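Putative capsid protein of prophage (Escherichia coli CFT073, PDB 3BQW) probably serves as the major capsid protein of a prophage, the subunit that would assemble into the phage head shell. Local coordinates at residues L8-L13 / M312-N317; S60-P65 / G76-T81; V206-A211 / A258-S263. All blocks are in the same frame, centred on the assembly; numbering follows the deposited sequence.

Contact 1: residues L8-L13 / M312-N317; sequences LNTNQL and MFYPKN
The ring of Tyr314 meets the methyl group CG2 of Thr10, which approaches obliquely. CG2 lies 4.3 Å from the ring centroid and 30° off the normal, an off-centre CH-pi contact. The pyrrolidine ring of Pro315 takes Leu13 on its CG atom, with Leu13 CB at 3.6 Å. CD1 of the same leucine reaches further along the strand and lies 3.5 Å from Asn317 N. It also packs against Asn317 CB.

Thr10 makes the polar link as well. Its hydroxyl OG1 donates to Pro315 O over 2.6 Å and lies in the plane of that carbonyl. With chi1 at -82°, OG1 turns to Pro315 O while CG2, trans to the backbone N, is left for the tyrosine ring. One side chain thus serves both partners. A water extends the link: it donates to Leu8 O at 2.8 Å, accepts from Asn317 N at 3.0 Å and gives a weak bond to Thr10 OG1.

Thr10 stands in the first turn of a helix whose N-cap is Asn9. Gln12 N donates to Asn9 OD1 at 3.2 Å, and Gln12 OE1 weakly accepts from Asn9 N. This is a capping box.

The contact therefore sets the start of helix 10-17 against strand 314-319. Phe14, one turn on, also touches Tyr314 and Pro315. Met118 and Ile121 of the long helix 113-146 pack on Leu8 and Leu13, respectively. On the strand side, Tyr314 and Lys316 bond by their backbones to His332 and Gln330 of strand 327-338, and Lys316 NZ forms a salt bridge with Asp300.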
ATOM      1  N   LEU A   8     -28.756  -2.305  -6.015  1.00 35.85           N
ATOM      2  CA  LEU A   8     -28.053  -3.139  -6.977  1.00 35.22           C
ATOM      3  C   LEU A   8     -27.589  -4.375  -6.263  1.00 34.53           C
ATOM      4  O   LEU A   8     -27.148  -4.297  -5.128  1.00 34.54           O
ATOM      5  CB  LEU A   8     -26.834  -2.422  -7.565  1.00 35.25           C
ATOM      6  CG  LEU A   8     -27.087  -1.125  -8.346  1.00 35.68           C
ATOM      7  CD1 LEU A   8     -25.803  -0.701  -9.020  1.00 33.25           C
ATOM      8  CD2 LEU A   8     -28.243  -1.307  -9.343  1.00 33.84           C
ATOM      9  N   ASN A   9     -27.695  -5.520  -6.919  1.00 33.95           N
ATOM     10  CA  ASN A   9     -27.149  -6.730  -6.350  1.00 33.94           C
ATOM     11  C   ASN A   9     -25.654  -6.815  -6.648  1.00 33.39           C
ATOM     12  O   ASN A   9     -25.093  -6.018  -7.405  1.00 32.87           O
ATOM     13  CB  ASN A   9     -27.918  -7.975  -6.815  1.00 34.32           C
ATOM     14  CG  ASN A   9     -27.856  -8.192  -8.319  1.00 35.14           C
ATOM     15  OD1 ASN A   9     -26.782  -8.177  -8.923  1.00 36.84           O
ATOM     16  ND2 ASN A   9     -29.021  -8.421  -8.928  1.00 35.27           N
ATOM     17  N   THR A  10     -25.013  -7.790  -6.040  1.00 33.16           N
ATOM     18  CA  THR A  10     -23.576  -7.787  -5.988  1.00 33.24           C
ATOM     19  C   THR A  10     -22.928  -8.190  -7.316  1.00 32.49           C
ATOM     20  O   THR A  10     -21.854  -7.713  -7.626  1.00 32.03           O
ATOM     21  CB  THR A  10     -23.077  -8.501  -4.699  1.00 34.13           C
ATOM     22  OG1 THR A  10     -23.139  -7.542  -3.603  1.00 34.63           O
ATOM     23  CG2 THR A  10     -21.641  -9.021  -4.854  1.00 32.85           C
ATOM     24  N   ASN A  11     -23.597  -8.995  -8.132  1.00 32.33           N
ATOM     25  CA  ASN A  11     -23.140  -9.205  -9.511  1.00 32.41           C
ATOM     26  C   ASN A  11     -23.056  -7.888 -10.285  1.00 31.79           C
ATOM     27  O   ASN A  11     -22.152  -7.693 -11.091  1.00 31.48           O
ATOM     28  CB  ASN A  11     -24.067 -10.151 -10.268  1.00 32.81           C
ATOM     29  CG  ASN A  11     -24.008 -11.576  -9.767  1.00 34.51           C
ATOM     30  OD1 ASN A  11     -23.085 -11.987  -9.057  1.00 40.16           O
ATOM     31  ND2 ASN A  11     -25.001 -12.350 -10.158  1.00 38.28           N
ATOM     32  N   GLN A  12     -24.005  -6.995 -10.037  1.00 31.43           N
ATOM     33  CA  GLN A  12     -24.036  -5.683 -10.705  1.00 31.93           C
ATOM     34  C   GLN A  12     -22.877  -4.808 -10.249  1.00 30.74           C
ATOM     35  O   GLN A  12     -22.213  -4.144 -11.050  1.00 30.88           O
ATOM     36  CB  GLN A  12     -25.398  -5.003 -10.477  1.00 31.43           C
ATOM     37  CG  GLN A  12     -26.538  -5.739 -11.224  1.00 34.42           C
ATOM     38  CD  GLN A  12     -27.961  -5.458 -10.691  1.00 35.09           C
ATOM     39  OE1 GLN A  12     -28.239  -4.412 -10.099  1.00 40.31           O
ATOM     40  NE2 GLN A  12     -28.857  -6.402 -10.915  1.00 38.90           N
ATOM     41  N   LEU A  13     -22.606  -4.841  -8.954  1.00 30.15           N
ATOM     42  CA  LEU A  13     -21.456  -4.127  -8.395  1.00 29.14           C
ATOM     43  C   LEU A  13     -20.112  -4.743  -8.821  1.00 28.61           C
ATOM     44  O   LEU A  13     -19.166  -4.009  -9.118  1.00 28.40           O
ATOM     45  CB  LEU A  13     -21.573  -4.071  -6.871  1.00 29.54           C
ATOM     46  CG  LEU A  13     -22.876  -3.519  -6.269  1.00 29.21           C
ATOM     47  CD1 LEU A  13     -22.881  -3.726  -4.775  1.00 30.27           C
ATOM     48  CD2 LEU A  13     -23.092  -2.065  -6.601  1.00 29.31           C
ATOM     49  N   MET A 312     -10.975 -10.608  -2.882  1.00 24.72           N
ATOM     50  CA  MET A 312     -10.243  -9.418  -2.448  1.00 24.23           C
ATOM     51  C   MET A 312     -11.235  -8.413  -1.857  1.00 24.55           C
ATOM     52  O   MET A 312     -11.060  -7.915  -0.741  1.00 23.38           O
ATOM     53  CB  MET A 312      -9.481  -8.774  -3.601  1.00 24.36           C
ATOM     54  CG  MET A 312      -8.408  -9.663  -4.281  1.00 24.86           C
ATOM     55  SD  MET A 312      -7.454  -8.735  -5.505  1.00 22.68           S
ATOM     56  CE  MET A 312      -8.725  -8.418  -6.700  1.00 30.33           C
ATOM     57  N   PHE A 313     -12.302  -8.172  -2.613  1.00 25.50           N
ATOM     58  CA  PHE A 313     -13.321  -7.162  -2.306  1.00 26.01           C
ATOM     59  C   PHE A 313     -14.694  -7.758  -2.435  1.00 26.10           C
ATOM     60  O   PHE A 313     -14.931  -8.614  -3.287  1.00 27.33           O
ATOM     61  CB  PHE A 313     -13.233  -5.975  -3.283  1.00 26.74           C
ATOM     62  CG  PHE A 313     -11.843  -5.452  -3.462  1.00 26.95           C
ATOM     63  CD1 PHE A 313     -11.155  -4.900  -2.381  1.00 26.61           C
ATOM     64  CD2 PHE A 313     -11.221  -5.508  -4.705  1.00 27.30           C
ATOM     65  CE1 PHE A 313      -9.850  -4.421  -2.529  1.00 27.46           C
ATOM     66  CE2 PHE A 313      -9.925  -5.037  -4.872  1.00 27.56           C
ATOM     67  CZ  PHE A 313      -9.231  -4.495  -3.787  1.00 27.23           C
ATOM     68  N   TYR A 314     -15.606  -7.273  -1.609  1.00 25.85           N
ATOM     69  CA  TYR A 314     -16.998  -7.658  -1.684  1.00 25.80           C
ATOM     70  C   TYR A 314     -17.864  -6.419  -1.442  1.00 25.51           C
ATOM     71  O   TYR A 314     -18.021  -5.979  -0.307  1.00 23.91           O
ATOM     72  CB  TYR A 314     -17.312  -8.749  -0.673  1.00 25.37           C
ATOM     73  CG  TYR A 314     -18.665  -9.327  -0.844  1.00 26.15           C
ATOM     74  CD1 TYR A 314     -18.875 -10.410  -1.699  1.00 26.64           C
ATOM     75  CD2 TYR A 314     -19.759  -8.802  -0.151  1.00 24.87           C
ATOM     76  CE1 TYR A 314     -20.148 -10.930  -1.871  1.00 26.39           C
ATOM     77  CE2 TYR A 314     -21.001  -9.327  -0.302  1.00 25.46           C
ATOM     78  CZ  TYR A 314     -21.194 -10.385  -1.160  1.00 25.78           C
ATOM     79  OH  TYR A 314     -22.447 -10.907  -1.303  1.00 27.06           O
ATOM     80  N   PRO A 315     -18.404  -5.849  -2.528  1.00 26.15           N
ATOM     81  CA  PRO A 315     -19.235  -4.664  -2.480  1.00 26.63           C
ATOM     82  C   PRO A 315     -20.703  -4.983  -2.239  1.00 26.85           C
ATOM     83  O   PRO A 315     -21.201  -6.027  -2.673  1.00 27.47           O
ATOM     84  CB  PRO A 315     -19.000  -4.043  -3.853  1.00 27.04           C
ATOM     85  CG  PRO A 315     -18.864  -5.229  -4.755  1.00 27.72           C
ATOM     86  CD  PRO A 315     -18.185  -6.296  -3.914  1.00 26.87           C
ATOM     87  N   LYS A 316     -21.373  -4.110  -1.494  1.00 26.93           N
ATOM     88  CA  LYS A 316     -22.786  -4.276  -1.167  1.00 26.85           C
ATOM     89  C   LYS A 316     -23.449  -2.943  -1.355  1.00 25.97           C
ATOM     90  O   LYS A 316     -22.869  -1.929  -1.010  1.00 25.20           O
ATOM     91  CB  LYS A 316     -22.986  -4.670   0.306  1.00 26.83           C
ATOM     92  CG  LYS A 316     -22.340  -5.969   0.744  1.00 28.19           C
ATOM     93  CD  LYS A 316     -22.480  -6.195   2.274  1.00 28.02           C
ATOM     94  CE  LYS A 316     -23.921  -6.551   2.716  1.00 29.03           C
ATOM     95  NZ  LYS A 316     -24.466  -7.766   2.036  1.00 30.52           N
ATOM     96  N   ASN A 317     -24.667  -2.947  -1.883  1.00 25.86           N
ATOM     97  CA  ASN A 317     -25.501  -1.740  -1.940  1.00 26.01           C
ATOM     98  C   ASN A 317     -26.845  -2.082  -1.283  1.00 26.67           C
ATOM     99  O   ASN A 317     -27.397  -3.144  -1.547  1.00 25.97           O
ATOM    100  CB  ASN A 317     -25.672  -1.285  -3.396  1.00 25.13           C
ATOM    101  CG  ASN A 317     -26.648  -0.088  -3.564  1.00 25.39           C
ATOM    102  OD1 ASN A 317     -26.547   0.952  -2.891  1.00 24.03           O
ATOM    103  ND2 ASN A 317     -27.555  -0.226  -4.500  1.00 21.13           N
TER
HETATM  104  O   HOH W   1     -25.752  -5.537  -3.044  1.00 20.66           O

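Contact 2: residues S60-P65 / G76-T81; sequences SAFCSP and GYETST
Phe62 lies flat over the Gly76-Tyr77 peptide, and this is the tight end of the contact. Tyr77 N sits over one face of the ring, 3.6 Å above its plane and toward the rim. Phe62 CZ comes within 3.4 Å of Gly76 C. Gly76 has no side chain, so the ring and Ser64 OG can both close on its backbone. CG of Phe62 is trans to the backbone N (chi1 -167°), which swings the ring across to the other strand. On the opposite face of the sheet, Cys63 SG packs on Thr79 CG2 at 3.7 Å, a small apolar contact.

The two segments belong to a beta hairpin of strands 61-67 and 70-79. Ala61 with Thr79 and Cys63 with Tyr77 are antiparallel hydrogen-bonded pairs, and Phe62 with Glu78 is the non-hydrogen-bonded pair between them. Segments 61-65 and 77-79 run at 127°, well short of the 180° of a flat antiparallel pair. Strand 61-67 also pairs with strand 159-162, while 70-79 is an outermost strand within this chain. In HK97-type capsid proteins a hairpin precedes the long spine helix as the E-loop; this one may correspond to it.

The solvent side is carried by Glu78 and Tyr77. Glu78 is still held, for it bends at chi2 (-73°) and folds back over the first strand. Its OE1 accepts from Ser60 OG at 2.7 Å, nearly along the C-O axis. OE2 lies 3.4 Å from Phe62 CB. Tyr77 is the loose one, its ring atom CD2 3.9 Å from Cys63 O. Beyond it Thr79 OG1 accepts from Thr81 N at 3.1 Å, an ST turn where the strand ends.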
ATOM      1  N   SER A  60       5.855 -17.397   8.232  1.00 30.65           N
ATOM      2  CA  SER A  60       5.425 -17.105   9.581  1.00 29.69           C
ATOM      3  C   SER A  60       5.812 -15.699   9.977  1.00 28.74           C
ATOM      4  O   SER A  60       6.663 -15.073   9.354  1.00 27.94           O
ATOM      5  CB  SER A  60       5.986 -18.134  10.573  1.00 30.26           C
ATOM      6  OG  SER A  60       7.382 -18.066  10.665  1.00 30.54           O
ATOM      7  N   ALA A  61       5.160 -15.209  11.025  1.00 27.93           N
ATOM      8  CA  ALA A  61       5.493 -13.925  11.632  1.00 26.97           C
ATOM      9  C   ALA A  61       5.351 -14.066  13.137  1.00 26.03           C
ATOM     10  O   ALA A  61       4.666 -14.961  13.631  1.00 25.95           O
ATOM     11  CB  ALA A  61       4.576 -12.804  11.100  1.00 26.40           C
ATOM     12  N   PHE A  62       6.041 -13.192  13.856  1.00 25.66           N
ATOM     13  CA  PHE A  62       5.977 -13.141  15.308  1.00 24.74           C
ATOM     14  C   PHE A  62       4.889 -12.155  15.683  1.00 24.56           C
ATOM     15  O   PHE A  62       4.996 -10.946  15.455  1.00 24.70           O
ATOM     16  CB  PHE A  62       7.324 -12.716  15.868  1.00 25.26           C
ATOM     17  CG  PHE A  62       7.471 -12.921  17.356  1.00 24.87           C
ATOM     18  CD1 PHE A  62       7.874 -14.137  17.860  1.00 26.45           C
ATOM     19  CD2 PHE A  62       7.273 -11.872  18.233  1.00 24.61           C
ATOM     20  CE1 PHE A  62       8.045 -14.307  19.215  1.00 26.40           C
ATOM     21  CE2 PHE A  62       7.438 -12.032  19.595  1.00 24.52           C
ATOM     22  CZ  PHE A  62       7.822 -13.238  20.082  1.00 24.88           C
ATOM     23  N   CYS A  63       3.831 -12.696  16.259  1.00 24.67           N
ATOM     24  CA  CYS A  63       2.638 -11.961  16.567  1.00 24.89           C
ATOM     25  C   CYS A  63       2.516 -11.793  18.073  1.00 24.20           C
ATOM     26  O   CYS A  63       2.630 -12.758  18.825  1.00 24.28           O
ATOM     27  CB  CYS A  63       1.425 -12.698  15.988  1.00 25.01           C
ATOM     28  SG  CYS A  63       1.447 -12.669  14.186  1.00 28.16           S
ATOM     29  N   SER A  64       2.303 -10.551  18.494  1.00 23.76           N
ATOM     30  CA  SER A  64       2.256 -10.188  19.894  1.00 22.90           C
ATOM     31  C   SER A  64       0.984  -9.406  20.202  1.00 22.81           C
ATOM     32  O   SER A  64       0.635  -8.498  19.467  1.00 22.05           O
ATOM     33  CB  SER A  64       3.467  -9.316  20.260  1.00 22.84           C
ATOM     34  OG  SER A  64       4.687 -10.009  20.119  1.00 20.45           O
ATOM     35  N   PRO A  65       0.341  -9.695  21.356  1.00 22.82           N
ATOM     36  CA  PRO A  65      -0.779  -8.858  21.713  1.00 22.76           C
ATOM     37  C   PRO A  65      -0.280  -7.478  22.210  1.00 23.04           C
ATOM     38  O   PRO A  65       0.928  -7.281  22.474  1.00 22.10           O
ATOM     39  CB  PRO A  65      -1.464  -9.651  22.840  1.00 23.33           C
ATOM     40  CG  PRO A  65      -0.415 -10.473  23.445  1.00 23.14           C
ATOM     41  CD  PRO A  65       0.660 -10.687  22.395  1.00 22.15           C
ATOM     42  N   GLY A  76       4.203 -12.921  22.683  1.00 25.93           N
ATOM     43  CA  GLY A  76       4.242 -13.147  21.249  1.00 27.13           C
ATOM     44  C   GLY A  76       4.819 -14.498  20.906  1.00 28.03           C
ATOM     45  O   GLY A  76       5.530 -15.098  21.703  1.00 28.81           O
ATOM     46  N   TYR A  77       4.520 -14.979  19.707  1.00 29.40           N
ATOM     47  CA  TYR A  77       5.001 -16.274  19.251  1.00 29.99           C
ATOM     48  C   TYR A  77       4.983 -16.296  17.709  1.00 29.69           C
ATOM     49  O   TYR A  77       4.186 -15.572  17.085  1.00 29.01           O
ATOM     50  CB  TYR A  77       4.156 -17.403  19.891  1.00 31.91           C
ATOM     51  CG  TYR A  77       2.703 -17.363  19.522  1.00 33.55           C
ATOM     52  CD1 TYR A  77       2.167 -18.277  18.622  1.00 35.10           C
ATOM     53  CD2 TYR A  77       1.869 -16.373  20.029  1.00 37.20           C
ATOM     54  CE1 TYR A  77       0.827 -18.206  18.232  1.00 36.80           C
ATOM     55  CE2 TYR A  77       0.524 -16.284  19.645  1.00 38.46           C
ATOM     56  CZ  TYR A  77       0.008 -17.206  18.745  1.00 37.44           C
ATOM     57  OH  TYR A  77      -1.323 -17.116  18.372  1.00 37.25           O
ATOM     58  N   GLU A  78       5.889 -17.077  17.109  1.00 29.13           N
ATOM     59  CA  GLU A  78       5.870 -17.330  15.669  1.00 29.50           C
ATOM     60  C   GLU A  78       4.685 -18.173  15.292  1.00 28.11           C
ATOM     61  O   GLU A  78       4.473 -19.234  15.848  1.00 28.22           O
ATOM     62  CB  GLU A  78       7.106 -18.050  15.161  1.00 29.49           C
ATOM     63  CG  GLU A  78       8.293 -17.168  15.032  1.00 33.24           C
ATOM     64  CD  GLU A  78       8.240 -16.188  13.881  1.00 33.74           C
ATOM     65  OE1 GLU A  78       7.713 -16.481  12.804  1.00 37.15           O
ATOM     66  OE2 GLU A  78       8.810 -15.107  14.050  1.00 40.85           O
ATOM     67  N   THR A  79       3.927 -17.680  14.323  1.00 27.51           N
ATOM     68  CA  THR A  79       2.754 -18.382  13.840  1.00 26.35           C
ATOM     69  C   THR A  79       2.629 -18.186  12.334  1.00 26.32           C
ATOM     70  O   THR A  79       3.003 -17.144  11.800  1.00 24.89           O
ATOM     71  CB  THR A  79       1.500 -17.897  14.568  1.00 26.01           C
ATOM     72  OG1 THR A  79       0.359 -18.589  14.056  1.00 24.96           O
ATOM     73  CG2 THR A  79       1.312 -16.375  14.427  1.00 25.14           C
ATOM     74  N   SER A  80       2.112 -19.205  11.655  1.00 26.61           N
ATOM     75  CA  SER A  80       1.780 -19.107  10.238  1.00 27.58           C
ATOM     76  C   SER A  80       0.315 -18.722  10.022  1.00 27.29           C
ATOM     77  O   SER A  80      -0.123 -18.504   8.895  1.00 28.29           O
ATOM     78  CB  SER A  80       2.121 -20.421   9.534  1.00 27.77           C
ATOM     79  OG  SER A  80       1.326 -21.478  10.033  1.00 30.08           O
ATOM     80  N   THR A  81      -0.433 -18.617  11.110  1.00 27.39           N
ATOM     81  CA  THR A  81      -1.796 -18.116  11.087  1.00 28.14           C
ATOM     82  C   THR A  81      -1.795 -16.636  11.448  1.00 28.84           C
ATOM     83  O   THR A  81      -1.406 -16.267  12.559  1.00 28.32           O
ATOM     84  CB  THR A  81      -2.676 -18.898  12.075  1.00 28.33           C
ATOM     85  OG1 THR A  81      -2.551 -20.288  11.783  1.00 28.55           O
ATOM     86  CG2 THR A  81      -4.147 -18.495  11.977  1.00 27.60           C
TER

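Contact 3: residues V206-A211 / A258-S263; sequences VMIMGA and ALIVYS
Strands 206-209 and 258-262 run parallel, with 21° between their directions and 4.6 Å between their axes at closest approach. Four backbone bonds join them in the staggered pattern of a parallel ladder. Met207 N donates to Ala258 O at 2.7 Å, and Met207 O accepts from Ile260 N at 3.0 Å. Met209 repeats this two residues on, giving its N-H to Ile260 O and taking that of Tyr262.

Met207, Leu259, Met209 and Val261 share one face. Met207 and Leu259 lie side by side and point the same way. Their ends are tight, with Met207 CE 3.5 Å from Leu259 CD2. Both methionines bend at chi3; they part at chi1. In Met209 CG stands opposite the carbonyl carbon (chi1 -66°), and CE comes to Leu259 CB at 4.0 Å.

These two strands are inner members of a mixed sheet. Strand 281-285 lies beyond 206-209, and strand 248-254 lies beyond 257-267. Helices, strand 248-254 and loops lie between the two strands in the chain, so the connection is longer than a simple beta-alpha-beta crossover. Such a sheet is consistent with the A-domain of HK97-type capsid proteins. Gly210 is the N-cap of helix 211-218, which turns back over the methionine face and places Trp214 and Leu217 against it.

The other face carries Val206, Ala258, Ile208 and Ile260. Val206 CG2 reaches Ile260 CD1 at 3.8 Å, the two side chains meeting at a slant. Ile208 CG2 touches Tyr262 CB at 3.6 Å, and those side chains run together in one direction. Helix 30-35 covers this side with Leu30 and Phe35. Phe31 meets the Tyr262 ring edge-to-face, and Tyr262 OH makes a weak hydrogen bond to Glu137.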
ATOM      1  N   VAL A 206      16.815  -0.681  -6.693  1.00 22.15           N
ATOM      2  CA  VAL A 206      15.891   0.442  -6.570  1.00 21.38           C
ATOM      3  C   VAL A 206      16.154   1.234  -5.282  1.00 20.95           C
ATOM      4  O   VAL A 206      16.415   0.659  -4.232  1.00 20.41           O
ATOM      5  CB  VAL A 206      14.402  -0.017  -6.701  1.00 22.45           C
ATOM      6  CG1 VAL A 206      13.966  -0.932  -5.535  1.00 20.40           C
ATOM      7  CG2 VAL A 206      13.485   1.198  -6.887  1.00 21.18           C
ATOM      8  N   MET A 207      16.177   2.565  -5.404  1.00 20.88           N
ATOM      9  CA  MET A 207      16.239   3.465  -4.253  1.00 20.04           C
ATOM     10  C   MET A 207      14.997   4.371  -4.272  1.00 20.79           C
ATOM     11  O   MET A 207      14.849   5.180  -5.175  1.00 21.22           O
ATOM     12  CB  MET A 207      17.537   4.286  -4.218  1.00 20.43           C
ATOM     13  CG  MET A 207      17.746   5.086  -2.906  1.00 20.14           C
ATOM     14  SD  MET A 207      19.348   5.906  -2.618  1.00 14.54           S
ATOM     15  CE  MET A 207      19.589   6.851  -4.082  1.00 16.25           C
ATOM     16  N   ILE A 208      14.104   4.168  -3.296  1.00 20.60           N
ATOM     17  CA  ILE A 208      12.905   4.974  -3.096  1.00 20.77           C
ATOM     18  C   ILE A 208      13.130   5.984  -1.963  1.00 21.18           C
ATOM     19  O   ILE A 208      13.523   5.610  -0.858  1.00 20.57           O
ATOM     20  CB  ILE A 208      11.685   4.103  -2.784  1.00 21.50           C
ATOM     21  CG1 ILE A 208      11.544   2.995  -3.847  1.00 22.21           C
ATOM     22  CG2 ILE A 208      10.429   4.969  -2.758  1.00 21.50           C
ATOM     23  CD1 ILE A 208      11.017   1.720  -3.339  1.00 23.87           C
ATOM     24  N   MET A 209      12.912   7.269  -2.273  1.00 21.06           N
ATOM     25  CA  MET A 209      13.367   8.388  -1.449  1.00 20.47           C
ATOM     26  C   MET A 209      12.200   9.310  -1.157  1.00 21.66           C
ATOM     27  O   MET A 209      11.447   9.630  -2.058  1.00 20.71           O
ATOM     28  CB  MET A 209      14.359   9.267  -2.224  1.00 20.80           C
ATOM     29  CG  MET A 209      15.637   8.652  -2.582  1.00 21.24           C
ATOM     30  SD  MET A 209      16.635   9.740  -3.590  1.00 15.41           S
ATOM     31  CE  MET A 209      16.240   9.065  -5.167  1.00 21.65           C
ATOM     32  N   GLY A 210      12.112   9.778   0.087  1.00 22.75           N
ATOM     33  CA  GLY A 210      11.309  10.937   0.416  1.00 23.63           C
ATOM     34  C   GLY A 210      11.907  12.198  -0.200  1.00 24.47           C
ATOM     35  O   GLY A 210      13.048  12.180  -0.693  1.00 25.00           O
ATOM     36  N   ALA A 211      11.136  13.290  -0.140  1.00 24.94           N
ATOM     37  CA  ALA A 211      11.448  14.566  -0.789  1.00 25.62           C
ATOM     38  C   ALA A 211      12.690  15.240  -0.264  1.00 25.51           C
ATOM     39  O   ALA A 211      13.428  15.876  -1.011  1.00 26.26           O
ATOM     40  CB  ALA A 211      10.236  15.544  -0.660  1.00 25.58           C
ATOM     41  N   ALA A 258      17.873   2.193  -9.699  1.00 25.57           N
ATOM     42  CA  ALA A 258      16.794   3.061 -10.164  1.00 24.85           C
ATOM     43  C   ALA A 258      16.449   4.030  -9.051  1.00 24.44           C
ATOM     44  O   ALA A 258      16.469   3.659  -7.873  1.00 24.26           O
ATOM     45  CB  ALA A 258      15.566   2.253 -10.553  1.00 23.83           C
ATOM     46  N   LEU A 259      16.106   5.256  -9.446  1.00 24.45           N
ATOM     47  CA  LEU A 259      15.903   6.361  -8.524  1.00 23.92           C
ATOM     48  C   LEU A 259      14.474   6.859  -8.608  1.00 23.09           C
ATOM     49  O   LEU A 259      14.023   7.323  -9.650  1.00 24.35           O
ATOM     50  CB  LEU A 259      16.869   7.511  -8.835  1.00 24.01           C
ATOM     51  CG  LEU A 259      18.374   7.243  -8.895  1.00 24.28           C
ATOM     52  CD1 LEU A 259      19.054   8.473  -9.523  1.00 23.75           C
ATOM     53  CD2 LEU A 259      18.999   6.898  -7.507  1.00 23.28           C
ATOM     54  N   ILE A 260      13.773   6.745  -7.491  1.00 22.97           N
ATOM     55  CA  ILE A 260      12.360   7.062  -7.370  1.00 22.22           C
ATOM     56  C   ILE A 260      12.187   7.984  -6.156  1.00 22.44           C
ATOM     57  O   ILE A 260      12.643   7.663  -5.047  1.00 21.86           O
ATOM     58  CB  ILE A 260      11.496   5.767  -7.176  1.00 22.48           C
ATOM     59  CG1 ILE A 260      11.715   4.763  -8.329  1.00 22.79           C
ATOM     60  CG2 ILE A 260       9.998   6.118  -7.061  1.00 21.95           C
ATOM     61  CD1 ILE A 260      10.819   3.467  -8.242  1.00 21.25           C
ATOM     62  N   VAL A 261      11.560   9.128  -6.385  1.00 22.32           N
ATOM     63  CA  VAL A 261      11.101   9.990  -5.323  1.00 23.38           C
ATOM     64  C   VAL A 261       9.625   9.726  -5.091  1.00 24.50           C
ATOM     65  O   VAL A 261       8.828   9.766  -6.018  1.00 24.44           O
ATOM     66  CB  VAL A 261      11.320  11.483  -5.634  1.00 23.42           C
ATOM     67  CG1 VAL A 261      10.845  12.354  -4.463  1.00 21.56           C
ATOM     68  CG2 VAL A 261      12.808  11.729  -5.974  1.00 21.99           C
ATOM     69  N   TYR A 262       9.279   9.470  -3.837  1.00 26.12           N
ATOM     70  CA  TYR A 262       7.953   9.010  -3.470  1.00 27.79           C
ATOM     71  C   TYR A 262       7.350   9.980  -2.475  1.00 28.32           C
ATOM     72  O   TYR A 262       7.892  10.190  -1.417  1.00 28.72           O
ATOM     73  CB  TYR A 262       8.070   7.625  -2.861  1.00 28.62           C
ATOM     74  CG  TYR A 262       6.792   6.964  -2.378  1.00 30.09           C
ATOM     75  CD1 TYR A 262       5.877   6.429  -3.270  1.00 34.72           C
ATOM     76  CD2 TYR A 262       6.542   6.795  -1.045  1.00 32.63           C
ATOM     77  CE1 TYR A 262       4.722   5.765  -2.821  1.00 35.07           C
ATOM     78  CE2 TYR A 262       5.393   6.126  -0.592  1.00 32.96           C
ATOM     79  CZ  TYR A 262       4.502   5.616  -1.482  1.00 31.81           C
ATOM     80  OH  TYR A 262       3.364   4.973  -1.039  1.00 32.83           O
ATOM     81  N   SER A 263       6.207  10.545  -2.836  1.00 29.98           N
ATOM     82  CA  SER A 263       5.557  11.608  -2.071  1.00 31.37           C
ATOM     83  C   SER A 263       4.107  11.289  -1.733  1.00 31.27           C
ATOM     84  O   SER A 263       3.367  12.181  -1.364  1.00 31.02           O
ATOM     85  CB  SER A 263       5.597  12.918  -2.870  1.00 31.64           C
ATOM     86  OG  SER A 263       6.922  13.207  -3.289  1.00 36.27           O
TER

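Contact 3 is the core contact, buried on both faces and almost wholly apolar in its side chains. Contacts 1 and 2 are partly buried and mix apolar packing with side-chain hydrogen bonds. Contact 2, like contact 3, is a strand ladder, but antiparallel and at a sheet edge. Contact 1 instead joins a helix start to a strand through a hydroxyl and a water. The strands of the three contacts belong to three different sheets. Helix 113-146 packs on contact 1 and, through Glu137, also reaches contact 3. Contacts 1 and 3 lie on opposite sides of the chain's centre, their own centres 36 Å apart. Contacts 2 and 3 both fall inside the chain loop that contact 1 closes.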